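Local coordinates for nucleoprotein (Schmallenberg virus, PDB 4JNG), which encapsidates the viral RNA genome, protecting it from nucleases, in a helical nucleocapsid that serves as template for transcription and replication, at residues 35-44 against 93-104; 137-145 against 154-162. All coordinates share one frame; numbering follows the deposited sequence.

Contact 1 is the more buried of the two. It packs helix 37-44 on helix 93-104. Contact 2 is partly buried and joins the short helix 138-142 and the turn beside it to residues 154-162, where helix 158-168 begins. Both rely on aromatic rings covered by aliphatic groups, and neither has a hydrogen bond between its segments. Helix 93-104 of contact 1 also carries Arg95, which bonds an RNA phosphate away from the helix interface; contact 2 instead uses a glycine for close backbone approach. Their centres lie about 15 Å apart. They touch where Phe155 and Ala154 meet Ala101 and Arg102, and where Leu142 meets Ile104.

Contact 1. Residues 35-44 against 93-104; sequences LNFGVARVFF and LHRMSGYLARWI. With nucleotides of chain A.
An antiparallel but clearly inclined helix pair in the nucleoprotein core brings Phe43 and Phe44 of helix 37-44 against helix 93-104. The segment axes approach to 10.8 Å at an angle of 142°. Phe43 is a knob in a hole formed by Leu93, Met96, Ser97 and Leu100. Its CG lies anti to the backbone N (chi1 178°), which sends the ring towards the partner helix. Leu100 CD1 covers one ring face, 3.9 Å from the ring centroid. Met96 SD makes an oblique Met-aromatic contact, 3.7 Å from Phe43 CE1. On the far rim Phe43 CE2 rests 3.5 Å from Ser97 CB. Phe44 is the neighbouring knob, among Ser97, Leu100, Ala101 and Ile104. Its ring edge faces Ser97 OG, which hydrogen-bonds to the carbonyl of Pro146. Phe43 CD2 in turn sits over the face of the Phe44 ring.

At the other end, Leu35 lays CB over the six-membered ring of Trp103, with Leu35 CB 3.6 Å from Trp103 CZ2. Phe37 meets the same indole ring obliquely, the planes at 69°. Asn36 caps helix 37-44: its OD1 accepts from Val39 N at 3.1 Å, the donor lying above the carbonyl plane.

Arg95 extends to the RNA. Its NE gives a nearly straight bond of 2.9 Å to OP1 of U24 of chain A. Arg95 NH1 bonds the carbonyls of Pro87 and Ala90, which would fix the guanidinium for the phosphate. Helix 93-104 thus packs an apolar side on residues 35-44, with no hydrogen bond between them, while Arg95 projects from another side to the phosphate.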
loop_
_atom_site.group_PDB
_atom_site.type_symbol
_atom_site.label_atom_id
_atom_site.label_comp_id
_atom_site.label_asym_id
_atom_site.label_seq_id
_atom_site.Cartn_x
_atom_site.Cartn_y
_atom_site.Cartn_z
ATOM N N LEU B 35 -14.876 28.657 -24.073
ATOM C CA LEU B 35 -13.661 28.751 -23.269
ATOM C C LEU B 35 -13.284 30.191 -22.945
ATOM O O LEU B 35 -13.452 31.091 -23.761
ATOM C CB LEU B 35 -12.497 28.077 -23.976
ATOM C CG LEU B 35 -12.657 26.578 -24.175
ATOM C CD1 LEU B 35 -11.550 26.096 -25.084
ATOM C CD2 LEU B 35 -12.650 25.847 -22.841
ATOM N N ASN B 36 -12.785 30.384 -21.733
ATOM C CA ASN B 36 -12.120 31.617 -21.339
ATOM C C ASN B 36 -11.095 31.257 -20.275
ATOM O O ASN B 36 -11.080 30.129 -19.801
ATOM C CB ASN B 36 -13.120 32.653 -20.817
ATOM C CG ASN B 36 -13.918 32.153 -19.633
ATOM O OD1 ASN B 36 -13.397 32.012 -18.529
ATOM N ND2 ASN B 36 -15.199 31.892 -19.857
ATOM N N PHE B 37 -10.266 32.217 -19.883
ATOM C CA PHE B 37 -9.189 31.957 -18.935
ATOM C C PHE B 37 -9.665 31.592 -17.530
ATOM O O PHE B 37 -8.928 30.956 -16.783
ATOM C CB PHE B 37 -8.228 33.150 -18.861
ATOM C CG PHE B 37 -7.488 33.436 -20.145
ATOM C CD1 PHE B 37 -7.364 32.483 -21.145
ATOM C CD2 PHE B 37 -6.879 34.667 -20.332
ATOM C CE1 PHE B 37 -6.669 32.757 -22.308
ATOM C CE2 PHE B 37 -6.184 34.942 -21.496
ATOM C CZ PHE B 37 -6.078 33.989 -22.484
ATOM N N GLY B 38 -10.877 32.000 -17.161
ATOM C CA GLY B 38 -11.464 31.594 -15.879
ATOM C C GLY B 38 -11.774 30.107 -15.876
ATOM O O GLY B 38 -11.580 29.414 -14.872
ATOM N N VAL B 39 -12.273 29.619 -17.004
ATOM C CA VAL B 39 -12.603 28.208 -17.137
ATOM C C VAL B 39 -11.324 27.373 -17.058
ATOM O O VAL B 39 -11.297 26.348 -16.370
ATOM C CB VAL B 39 -13.362 27.925 -18.451
ATOM C CG1 VAL B 39 -13.544 26.434 -18.661
ATOM C CG2 VAL B 39 -14.717 28.619 -18.431
ATOM N N ALA B 40 -10.266 27.814 -17.736
ATOM C CA ALA B 40 -8.987 27.095 -17.681
ATOM C C ALA B 40 -8.347 27.244 -16.303
ATOM O O ALA B 40 -7.694 26.324 -15.822
ATOM C CB ALA B 40 -8.036 27.574 -18.767
ATOM N N ARG B 41 -8.542 28.398 -15.670
ATOM C CA ARG B 41 -8.021 28.614 -14.323
ATOM C C ARG B 41 -8.564 27.575 -13.348
ATOM O O ARG B 41 -7.842 27.066 -12.496
ATOM C CB ARG B 41 -8.389 30.013 -13.816
ATOM C CG ARG B 41 -8.187 30.169 -12.318
ATOM C CD ARG B 41 -8.697 31.494 -11.773
ATOM N NE ARG B 41 -8.548 31.474 -10.325
ATOM C CZ ARG B 41 -7.412 31.701 -9.675
ATOM N NH1 ARG B 41 -6.289 32.004 -10.323
ATOM N NH2 ARG B 41 -7.406 31.634 -8.353
ATOM N N VAL B 42 -9.862 27.319 -13.449
ATOM C CA VAL B 42 -10.523 26.371 -12.572
ATOM C C VAL B 42 -10.073 24.944 -12.912
ATOM O O VAL B 42 -9.761 24.162 -12.014
ATOM C CB VAL B 42 -12.053 26.480 -12.673
ATOM C CG1 VAL B 42 -12.720 25.385 -11.858
ATOM C CG2 VAL B 42 -12.526 27.844 -12.184
ATOM N N PHE B 43 -10.025 24.614 -14.198
ATOM C CA PHE B 43 -9.553 23.287 -14.583
ATOM C C PHE B 43 -8.227 22.951 -13.912
ATOM O O PHE B 43 -8.130 21.938 -13.218
ATOM C CB PHE B 43 -9.405 23.118 -16.093
ATOM C CG PHE B 43 -8.871 21.775 -16.477
ATOM C CD1 PHE B 43 -9.716 20.681 -16.554
ATOM C CD2 PHE B 43 -7.516 21.589 -16.711
ATOM C CE1 PHE B 43 -9.221 19.428 -16.872
ATOM C CE2 PHE B 43 -7.020 20.343 -17.032
ATOM C CZ PHE B 43 -7.875 19.257 -17.119
ATOM N N PHE B 44 -7.220 23.802 -14.105
ATOM C CA PHE B 44 -5.849 23.449 -13.700
ATOM C C PHE B 44 -5.609 23.447 -12.193
ATOM O O PHE B 44 -4.680 22.796 -11.732
ATOM C CB PHE B 44 -4.810 24.326 -14.401
ATOM C CG PHE B 44 -4.630 23.990 -15.848
ATOM C CD1 PHE B 44 -4.015 22.796 -16.217
ATOM C CD2 PHE B 44 -5.071 24.851 -16.845
ATOM C CE1 PHE B 44 -3.852 22.471 -17.547
ATOM C CE2 PHE B 44 -4.911 24.525 -18.181
ATOM C CZ PHE B 44 -4.307 23.327 -18.531
ATOM N N LEU B 93 -9.243 13.318 -18.963
ATOM C CA LEU B 93 -8.710 14.393 -18.159
ATOM C C LEU B 93 -7.344 14.818 -18.674
ATOM O O LEU B 93 -7.036 16.025 -18.766
ATOM C CB LEU B 93 -8.622 13.953 -16.698
ATOM C CG LEU B 93 -8.976 14.971 -15.609
ATOM C CD1 LEU B 93 -10.122 15.885 -16.014
ATOM C CD2 LEU B 93 -9.326 14.220 -14.334
ATOM N N HIS B 94 -6.540 13.819 -19.036
ATOM C CA HIS B 94 -5.210 14.052 -19.531
ATOM C C HIS B 94 -5.228 14.790 -20.864
ATOM O O HIS B 94 -4.479 15.744 -21.050
ATOM C CB HIS B 94 -4.452 12.727 -19.696
ATOM C CG HIS B 94 -2.983 12.906 -19.874
ATOM N ND1 HIS B 94 -2.371 12.845 -21.105
ATOM C CD2 HIS B 94 -2.004 13.168 -18.978
ATOM C CE1 HIS B 94 -1.077 13.044 -20.960
ATOM N NE2 HIS B 94 -0.828 13.248 -19.681
ATOM N N ARG B 95 -6.074 14.345 -21.786
ATOM C CA ARG B 95 -6.145 14.968 -23.103
ATOM C C ARG B 95 -6.641 16.416 -22.990
ATOM O O ARG B 95 -6.088 17.321 -23.606
ATOM C CB ARG B 95 -7.048 14.162 -24.033
ATOM C CG ARG B 95 -6.443 12.824 -24.482
ATOM C CD ARG B 95 -7.340 12.161 -25.516
ATOM N NE ARG B 95 -6.857 10.850 -25.919
ATOM C CZ ARG B 95 -7.464 10.034 -26.780
ATOM N NH1 ARG B 95 -8.616 10.369 -27.356
ATOM N NH2 ARG B 95 -6.900 8.862 -27.068
ATOM N N MET B 96 -7.672 16.593 -22.171
ATOM C CA MET B 96 -8.326 17.880 -21.943
ATOM C C MET B 96 -7.320 18.916 -21.447
ATOM O O MET B 96 -7.275 20.044 -21.934
ATOM C CB MET B 96 -9.424 17.657 -20.906
ATOM C CG MET B 96 -10.284 18.853 -20.607
ATOM S SD MET B 96 -11.580 18.371 -19.465
ATOM C CE MET B 96 -12.213 20.022 -19.170
ATOM N N SER B 97 -6.487 18.499 -20.494
ATOM C CA SER B 97 -5.409 19.319 -19.965
ATOM C C SER B 97 -4.436 19.793 -21.044
ATOM O O SER B 97 -4.030 20.952 -21.050
ATOM C CB SER B 97 -4.653 18.539 -18.897
ATOM O OG SER B 97 -3.564 19.280 -18.392
ATOM N N GLY B 98 -4.051 18.889 -21.942
ATOM C CA GLY B 98 -3.172 19.241 -23.055
ATOM C C GLY B 98 -3.851 20.180 -24.046
ATOM O O GLY B 98 -3.261 21.175 -24.487
ATOM N N TYR B 99 -5.095 19.877 -24.395
ATOM C CA TYR B 99 -5.830 20.744 -25.311
ATOM C C TYR B 99 -5.959 22.162 -24.738
ATOM O O TYR B 99 -5.652 23.116 -25.434
ATOM C CB TYR B 99 -7.210 20.178 -25.653
ATOM C CG TYR B 99 -7.207 18.858 -26.398
ATOM C CD1 TYR B 99 -6.073 18.395 -27.084
ATOM C CD2 TYR B 99 -8.352 18.073 -26.435
ATOM C CE1 TYR B 99 -6.095 17.189 -27.768
ATOM C CE2 TYR B 99 -8.378 16.866 -27.119
ATOM C CZ TYR B 99 -7.251 16.433 -27.783
ATOM O OH TYR B 99 -7.300 15.239 -28.459
ATOM N N LEU B 100 -6.349 22.276 -23.468
ATOM C CA LEU B 100 -6.550 23.588 -22.819
ATOM C C LEU B 100 -5.257 24.389 -22.725
ATOM O O LEU B 100 -5.255 25.595 -22.966
ATOM C CB LEU B 100 -7.188 23.455 -21.431
ATOM C CG LEU B 100 -8.683 23.138 -21.347
ATOM C CD1 LEU B 100 -9.060 22.818 -19.907
ATOM C CD2 LEU B 100 -9.565 24.275 -21.869
ATOM N N ALA B 101 -4.163 23.721 -22.376
ATOM C CA ALA B 101 -2.835 24.348 -22.391
ATOM C C ALA B 101 -2.492 24.881 -23.783
ATOM O O ALA B 101 -2.011 26.003 -23.923
ATOM C CB ALA B 101 -1.769 23.367 -21.927
ATOM N N ARG B 102 -2.753 24.068 -24.798
ATOM C CA ARG B 102 -2.525 24.444 -26.178
ATOM C C ARG B 102 -3.424 25.614 -26.595
ATOM O O ARG B 102 -2.996 26.489 -27.341
ATOM C CB ARG B 102 -2.760 23.236 -27.087
ATOM C CG ARG B 102 -2.849 23.533 -28.571
ATOM C CD ARG B 102 -1.514 23.895 -29.180
ATOM N NE ARG B 102 -1.255 23.006 -30.306
ATOM C CZ ARG B 102 -1.726 23.169 -31.539
ATOM N NH1 ARG B 102 -2.481 24.214 -31.873
ATOM N NH2 ARG B 102 -1.431 22.271 -32.453
ATOM N N TRP B 103 -4.668 25.609 -26.127
ATOM C CA TRP B 103 -5.589 26.705 -26.411
ATOM C C TRP B 103 -5.065 28.015 -25.818
ATOM O O TRP B 103 -5.066 29.036 -26.497
ATOM C CB TRP B 103 -6.994 26.389 -25.901
ATOM C CG TRP B 103 -7.936 27.544 -26.009
ATOM C CD1 TRP B 103 -8.561 27.987 -27.134
ATOM C CD2 TRP B 103 -8.343 28.413 -24.955
ATOM N NE1 TRP B 103 -9.343 29.080 -26.848
ATOM C CE2 TRP B 103 -9.223 29.369 -25.515
ATOM C CE3 TRP B 103 -8.046 28.486 -23.591
ATOM C CZ2 TRP B 103 -9.814 30.378 -24.756
ATOM C CZ3 TRP B 103 -8.634 29.485 -22.836
ATOM C CH2 TRP B 103 -9.505 30.425 -23.423
ATOM N N ILE B 104 -4.589 27.965 -24.575
ATOM C CA ILE B 104 -4.048 29.150 -23.910
ATOM C C ILE B 104 -2.868 29.696 -24.702
ATOM O O ILE B 104 -2.787 30.906 -24.957
ATOM C CB ILE B 104 -3.602 28.867 -22.456
ATOM C CG1 ILE B 104 -4.805 28.515 -21.574
ATOM C CG2 ILE B 104 -2.900 30.083 -21.856
ATOM C CD1 ILE B 104 -4.427 27.816 -20.284
ATOM P P U A 24 -3.829 8.575 -24.548
ATOM O OP1 U A 24 -4.605 9.862 -24.462
ATOM O OP2 U A 24 -2.357 8.606 -24.391
ATOM O "O5'" U A 24 -4.398 7.568 -23.459
ATOM C "C5'" U A 24 -5.767 7.143 -23.458
ATOM C "C4'" U A 24 -5.956 6.034 -22.453
ATOM O "O4'" U A 24 -5.354 4.805 -22.955
ATOM C "C3'" U A 24 -5.292 6.245 -21.101
ATOM O "O3'" U A 24 -6.075 7.059 -20.246
ATOM C "C2'" U A 24 -5.170 4.813 -20.595
ATOM O "O2'" U A 24 -6.367 4.244 -20.099
ATOM C "C1'" U A 24 -4.782 4.082 -21.878
ATOM N N1 U A 24 -3.331 3.981 -22.095
ATOM C C2 U A 24 -2.651 3.000 -21.399
ATOM O O2 U A 24 -3.201 2.244 -20.616
ATOM N N3 U A 24 -1.301 2.946 -21.646
ATOM C C4 U A 24 -0.578 3.750 -22.501
ATOM O O4 U A 24 0.635 3.575 -22.617
ATOM C C5 U A 24 -1.353 4.743 -23.181
ATOM C C6 U A 24 -2.670 4.824 -22.958
#

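Contact 2. Residues 137-145 against 154-162; sequences GYTMYLGFA and AFDFYPLVI
The short helix 138-142 and the start of helix 158-168 run at 50° to one another, their segment axes 9.7 Å apart at the closest. Each of these two helical segments has a beta turn next to it. A type I turn spans Leu142 to Ala145, and a type I' turn, Phe155 to Tyr158, leads into the second helix. The backbones come close at two places, Thr139 by Phe155 and Gly143 by Pro159. With no side chain at Gly143, its CA comes within 5.1 Å of Pro159 CA. Its carbonyl O touches Pro159 CG.

Tyr158 points its ring across the start of the first helix. Met140 CB sits over the ring centre, 3.9 Å from the Tyr158 centroid and 8° off the ring normal. The Met140 chain stays extended beyond CG and carries SD past the same ring, an oblique Met-aromatic contact. Asp156 O covers the opposite face. Thr139 OG1 approaches the ring edge, 3.1 Å from Tyr158 CE2. Its methyl, Thr139 CG2, turns to Asp156 OD2 at 3.5 Å. Ser207 and Val208 of helix 198-209 also touch Tyr158.

The Phe155 ring lies alongside Thr139, Leu142 and Gly143. Its CE1 is 3.7 Å from Leu142 CB, and the ring meets Gly143 N and Thr139 O obliquely.

The Ile162 side chain lies about 5 Å from that of the RNA-binding Arg166 on the same helix. It comes in roughly perpendicular to Phe144. Ile162 CD1 stands over the centre of the Phe144 ring, 3.6 Å from its centroid, while Ile162 CG2 touches Phe144 CE1 at its rim.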
loop_
_atom_site.group_PDB
_atom_site.type_symbol
_atom_site.label_atom_id
_atom_site.label_comp_id
_atom_site.label_asym_id
_atom_site.label_seq_id
_atom_site.Cartn_x
_atom_site.Cartn_y
_atom_site.Cartn_z
ATOM N N GLY B 137 8.242 32.662 -19.731
ATOM C CA GLY B 137 7.603 32.548 -21.035
ATOM C C GLY B 137 6.488 31.523 -21.022
ATOM O O GLY B 137 6.540 30.532 -20.285
ATOM N N TYR B 138 5.476 31.767 -21.847
ATOM C CA TYR B 138 4.276 30.927 -21.882
ATOM C C TYR B 138 4.556 29.471 -22.278
ATOM O O TYR B 138 3.906 28.570 -21.762
ATOM C CB TYR B 138 3.199 31.547 -22.789
ATOM C CG TYR B 138 3.474 31.429 -24.270
ATOM C CD1 TYR B 138 4.498 32.158 -24.874
ATOM C CD2 TYR B 138 2.713 30.587 -25.071
ATOM C CE1 TYR B 138 4.758 32.041 -26.228
ATOM C CE2 TYR B 138 2.965 30.464 -26.425
ATOM C CZ TYR B 138 3.986 31.192 -27.000
ATOM O OH TYR B 138 4.234 31.075 -28.351
ATOM N N THR B 139 5.531 29.238 -23.158
ATOM C CA THR B 139 5.786 27.884 -23.659
ATOM C C THR B 139 6.391 26.975 -22.587
ATOM O O THR B 139 6.053 25.802 -22.516
ATOM C CB THR B 139 6.680 27.855 -24.924
ATOM O OG1 THR B 139 8.027 28.204 -24.590
ATOM C CG2 THR B 139 6.157 28.795 -25.986
ATOM N N MET B 140 7.269 27.518 -21.748
ATOM C CA MET B 140 7.882 26.725 -20.680
ATOM C C MET B 140 6.889 26.457 -19.555
ATOM O O MET B 140 6.754 25.315 -19.092
ATOM C CB MET B 140 9.120 27.424 -20.112
ATOM C CG MET B 140 9.955 26.491 -19.250
ATOM S SD MET B 140 11.518 27.177 -18.682
ATOM C CE MET B 140 11.772 26.119 -17.266
ATOM N N TYR B 141 6.201 27.518 -19.133
ATOM C CA TYR B 141 5.243 27.472 -18.033
ATOM C C TYR B 141 4.058 26.558 -18.332
ATOM O O TYR B 141 3.650 25.767 -17.490
ATOM C CB TYR B 141 4.733 28.888 -17.724
ATOM C CG TYR B 141 3.881 28.988 -16.479
ATOM C CD1 TYR B 141 4.458 28.971 -15.217
ATOM C CD2 TYR B 141 2.496 29.108 -16.562
ATOM C CE1 TYR B 141 3.687 29.061 -14.072
ATOM C CE2 TYR B 141 1.715 29.206 -15.420
ATOM C CZ TYR B 141 2.318 29.181 -14.178
ATOM O OH TYR B 141 1.542 29.273 -13.040
ATOM N N LEU B 142 3.493 26.688 -19.526
ATOM C CA LEU B 142 2.364 25.857 -19.913
ATOM C C LEU B 142 2.836 24.474 -20.328
ATOM O O LEU B 142 2.071 23.517 -20.259
ATOM C CB LEU B 142 1.578 26.497 -21.052
ATOM C CG LEU B 142 0.911 27.837 -20.755
ATOM C CD1 LEU B 142 0.349 28.388 -22.047
ATOM C CD2 LEU B 142 -0.183 27.710 -19.706
ATOM N N GLY B 143 4.094 24.377 -20.747
ATOM C CA GLY B 143 4.720 23.089 -21.061
ATOM C C GLY B 143 4.726 22.097 -19.910
ATOM O O GLY B 143 4.910 20.896 -20.126
ATOM N N PHE B 144 4.531 22.593 -18.692
ATOM C CA PHE B 144 4.420 21.747 -17.503
ATOM C C PHE B 144 3.064 21.044 -17.376
ATOM O O PHE B 144 2.918 20.135 -16.556
ATOM C CB PHE B 144 4.674 22.575 -16.234
ATOM C CG PHE B 144 6.127 22.705 -15.866
ATOM C CD1 PHE B 144 6.786 21.669 -15.209
ATOM C CD2 PHE B 144 6.836 23.863 -16.156
ATOM C CE1 PHE B 144 8.120 21.784 -14.862
ATOM C CE2 PHE B 144 8.174 23.980 -15.812
ATOM C CZ PHE B 144 8.817 22.937 -15.166
ATOM N N ALA B 145 2.069 21.457 -18.161
ATOM C CA ALA B 145 0.738 20.860 -18.057
ATOM C C ALA B 145 0.745 19.382 -18.457
ATOM O O ALA B 145 1.436 18.997 -19.400
ATOM C CB ALA B 145 -0.257 21.619 -18.914
ATOM N N ALA B 154 4.306 23.102 -30.483
ATOM C CA ALA B 154 3.682 24.281 -29.894
ATOM C C ALA B 154 4.357 24.732 -28.600
ATOM O O ALA B 154 4.339 25.930 -28.275
ATOM C CB ALA B 154 2.204 24.019 -29.643
ATOM N N PHE B 155 4.929 23.786 -27.857
ATOM C CA PHE B 155 5.583 24.101 -26.588
ATOM C C PHE B 155 7.107 24.018 -26.683
ATOM O O PHE B 155 7.787 23.852 -25.671
ATOM C CB PHE B 155 5.064 23.196 -25.467
ATOM C CG PHE B 155 3.597 23.375 -25.174
ATOM C CD1 PHE B 155 3.137 24.506 -24.503
ATOM C CD2 PHE B 155 2.677 22.416 -25.564
ATOM C CE1 PHE B 155 1.786 24.674 -24.232
ATOM C CE2 PHE B 155 1.326 22.573 -25.296
ATOM C CZ PHE B 155 0.878 23.708 -24.630
ATOM N N ASP B 156 7.628 24.143 -27.904
ATOM C CA ASP B 156 9.066 24.256 -28.138
ATOM C C ASP B 156 9.844 23.233 -27.316
ATOM O O ASP B 156 10.738 23.590 -26.549
ATOM C CB ASP B 156 9.533 25.686 -27.817
ATOM C CG ASP B 156 8.953 26.718 -28.768
ATOM O OD1 ASP B 156 8.932 26.470 -29.995
ATOM O OD2 ASP B 156 8.530 27.792 -28.291
ATOM N N PHE B 157 9.451 21.967 -27.461
ATOM C CA PHE B 157 10.123 20.815 -26.840
ATOM C C PHE B 157 10.158 20.778 -25.307
ATOM O O PHE B 157 10.733 19.856 -24.738
ATOM C CB PHE B 157 11.557 20.671 -27.384
ATOM C CG PHE B 157 11.635 20.003 -28.729
ATOM C CD1 PHE B 157 11.425 18.637 -28.849
ATOM C CD2 PHE B 157 11.937 20.737 -29.871
ATOM C CE1 PHE B 157 11.500 18.014 -30.086
ATOM C CE2 PHE B 157 12.014 20.123 -31.108
ATOM C CZ PHE B 157 11.795 18.757 -31.216
ATOM N N TYR B 158 9.542 21.738 -24.625
ATOM C CA TYR B 158 9.685 21.812 -23.165
ATOM C C TYR B 158 9.176 20.579 -22.402
ATOM O O TYR B 158 9.837 20.131 -21.470
ATOM C CB TYR B 158 9.066 23.103 -22.605
ATOM C CG TYR B 158 9.980 24.292 -22.781
ATOM C CD1 TYR B 158 11.243 24.304 -22.196
ATOM C CD2 TYR B 158 9.608 25.385 -23.552
ATOM C CE1 TYR B 158 12.102 25.377 -22.359
ATOM C CE2 TYR B 158 10.463 26.464 -23.719
ATOM C CZ TYR B 158 11.705 26.453 -23.118
ATOM O OH TYR B 158 12.557 27.517 -23.277
ATOM N N PRO B 159 8.007 20.031 -22.788
ATOM C CA PRO B 159 7.496 18.871 -22.054
ATOM C C PRO B 159 8.430 17.656 -22.121
ATOM O O PRO B 159 8.529 16.911 -21.155
ATOM C CB PRO B 159 6.161 18.568 -22.749
ATOM C CG PRO B 159 5.768 19.845 -23.397
ATOM C CD PRO B 159 7.049 20.510 -23.798
ATOM N N LEU B 160 9.102 17.480 -23.255
ATOM C CA LEU B 160 10.096 16.421 -23.427
ATOM C C LEU B 160 11.255 16.550 -22.452
ATOM O O LEU B 160 11.592 15.591 -21.760
ATOM C CB LEU B 160 10.646 16.417 -24.854
ATOM C CG LEU B 160 11.864 15.514 -25.096
ATOM C CD1 LEU B 160 11.555 14.061 -24.777
ATOM C CD2 LEU B 160 12.343 15.669 -26.529
ATOM N N VAL B 161 11.865 17.732 -22.413
ATOM C CA VAL B 161 13.051 17.949 -21.582
ATOM C C VAL B 161 12.683 18.113 -20.104
ATOM O O VAL B 161 13.452 17.714 -19.232
ATOM C CB VAL B 161 13.928 19.125 -22.083
ATOM C CG1 VAL B 161 14.323 18.910 -23.539
ATOM C CG2 VAL B 161 13.242 20.477 -21.904
ATOM N N ILE B 162 11.510 18.683 -19.824
ATOM C CA ILE B 162 10.979 18.723 -18.450
ATOM C C ILE B 162 10.888 17.313 -17.852
ATOM O O ILE B 162 11.087 17.124 -16.649
ATOM C CB ILE B 162 9.587 19.389 -18.390
ATOM C CG1 ILE B 162 9.713 20.912 -18.559
ATOM C CG2 ILE B 162 8.894 19.087 -17.060
ATOM C CD1 ILE B 162 8.397 21.625 -18.822
#